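Local structure of aquaporin AqpM (Methanothermobacter marburgensis str. Marburg, 2F2B) at residues A[117-121]-A[122-126]. The protein assembles as a homotetramer of membrane channels that let water flow both ways under osmotic drive, with a transient increase in the initial glycerol flux. Residues are numbered along the deposited sequence; the frame is centred on the assembly and turned at random.
Sequences IFLQC and AGIGA
Phe118 and Leu119 both carry CG opposite the backbone N (chi1 -179° and 176°); the Phe118 ring thereby runs along helix 100-122 toward its C-terminal end, reaching Ala122 and Ala126, while Leu119 stands out across the axis toward Gly123 O and Ile124. This is a glycine-terminated helix end followed almost at once by the short helix 125-128, at the extracellular end of a predicted transmembrane span of the aquaporin fold. The last helical turn still closes regularly: Ala122 N donates to Phe118 O at 2.9 Å, almost straight. One residue on, Gly123 N reaches Leu119 O at an equal length, but the N-H...O angle has fallen to 142° and the donor lies well off the carbonyl plane, as the chain leaves the helix. Gly123 has positive phi; a CB here would jam against Ala122 O. Its carbonyl then accepts Ala126 N (3.0 Å from Gly123 O), an i to i+3 bond closing the turn into helix 125-128.

One side of the Phe118 ring makes hydrophobic contact with a methyl on each helix, its CE2 lying 3.7 Å from Ala122 CB and 3.9 Å from Ala126 CB. Elsewhere the ring meets Phe20 edge-to-face on helix 4-33 and packs on Thr189 of a neighbouring subunit, so the turn borders the tetramer interface. Leu119 CD1 lies in van der Waals contact with the turn's backbone, 4.0 Å from Ile124 CA and 3.4 Å from Gly123 O.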
loop_
_atom_site.group_PDB
_atom_site.type_symbol
_atom_site.label_atom_id
_atom_site.label_comp_id
_atom_site.label_asym_id
_atom_site.label_seq_id
_atom_site.Cartn_x
_atom_site.Cartn_y
_atom_site.Cartn_z
ATOM N N ILE A 117 3.337 -18.000 -20.409
ATOM C CA ILE A 117 2.697 -16.879 -21.082
ATOM C C ILE A 117 3.379 -15.563 -20.716
ATOM O O ILE A 117 3.476 -14.665 -21.548
ATOM C CB ILE A 117 1.183 -16.827 -20.758
ATOM C CG1 ILE A 117 0.491 -18.063 -21.354
ATOM C CG2 ILE A 117 0.557 -15.556 -21.334
ATOM C CD1 ILE A 117 0.586 -18.161 -22.883
ATOM N N PHE A 118 3.864 -15.443 -19.484
ATOM C CA PHE A 118 4.554 -14.214 -19.113
ATOM C C PHE A 118 5.833 -14.105 -19.944
ATOM O O PHE A 118 6.191 -13.030 -20.427
ATOM C CB PHE A 118 4.929 -14.195 -17.634
ATOM C CG PHE A 118 5.615 -12.929 -17.226
ATOM C CD1 PHE A 118 4.883 -11.762 -17.029
ATOM C CD2 PHE A 118 7.001 -12.874 -17.137
ATOM C CE1 PHE A 118 5.524 -10.553 -16.757
ATOM C CE2 PHE A 118 7.650 -11.671 -16.867
ATOM C CZ PHE A 118 6.908 -10.509 -16.680
ATOM N N LEU A 119 6.522 -15.228 -20.102
ATOM C CA LEU A 119 7.755 -15.256 -20.880
ATOM C C LEU A 119 7.486 -14.767 -22.305
ATOM O O LEU A 119 8.306 -14.060 -22.892
ATOM C CB LEU A 119 8.315 -16.679 -20.907
ATOM C CG LEU A 119 9.565 -16.932 -21.749
ATOM C CD1 LEU A 119 10.744 -16.132 -21.212
ATOM C CD2 LEU A 119 9.870 -18.420 -21.721
ATOM N N GLN A 120 6.336 -15.143 -22.854
ATOM C CA GLN A 120 5.977 -14.730 -24.209
ATOM C C GLN A 120 5.761 -13.219 -24.286
ATOM O O GLN A 120 6.134 -12.587 -25.274
ATOM C CB GLN A 120 4.712 -15.458 -24.672
ATOM C CG GLN A 120 4.859 -16.967 -24.707
ATOM C CD GLN A 120 6.003 -17.414 -25.596
ATOM O OE1 GLN A 120 6.806 -18.263 -25.210
ATOM N NE2 GLN A 120 6.081 -16.849 -26.792
ATOM N N CYS A 121 5.166 -12.645 -23.242
ATOM C CA CYS A 121 4.902 -11.202 -23.187
ATOM C C CYS A 121 6.150 -10.358 -22.959
ATOM O O CYS A 121 6.359 -9.346 -23.629
ATOM C CB CYS A 121 3.921 -10.863 -22.054
ATOM S SG CYS A 121 2.240 -11.460 -22.233
ATOM N N ALA A 122 6.962 -10.769 -21.990
ATOM C CA ALA A 122 8.159 -10.026 -21.615
ATOM C C ALA A 122 9.400 -10.268 -22.462
ATOM O O ALA A 122 10.293 -9.426 -22.497
ATOM C CB ALA A 122 8.485 -10.295 -20.146
ATOM N N GLY A 123 9.459 -11.412 -23.134
ATOM C CA GLY A 123 10.620 -11.720 -23.947
ATOM C C GLY A 123 11.558 -12.670 -23.224
ATOM O O GLY A 123 11.449 -12.861 -22.011
ATOM N N ILE A 124 12.495 -13.254 -23.964
ATOM C CA ILE A 124 13.438 -14.209 -23.390
ATOM C C ILE A 124 14.212 -13.674 -22.185
ATOM O O ILE A 124 14.590 -14.440 -21.295
ATOM C CB ILE A 124 14.443 -14.702 -24.463
ATOM C CG1 ILE A 124 15.245 -15.886 -23.915
ATOM C CG2 ILE A 124 15.372 -13.571 -24.871
ATOM C CD1 ILE A 124 14.392 -17.108 -23.601
ATOM N N GLY A 125 14.438 -12.364 -22.147
ATOM C CA GLY A 125 15.161 -11.768 -21.034
ATOM C C GLY A 125 14.501 -11.991 -19.682
ATOM O O GLY A 125 15.164 -11.952 -18.641
ATOM N N ALA A 126 13.194 -12.230 -19.684
ATOM C CA ALA A 126 12.474 -12.463 -18.435
ATOM C C ALA A 126 13.017 -13.717 -17.756
ATOM O O ALA A 126 12.931 -13.863 -16.537
ATOM C CB ALA A 126 10.985 -12.621 -18.712
#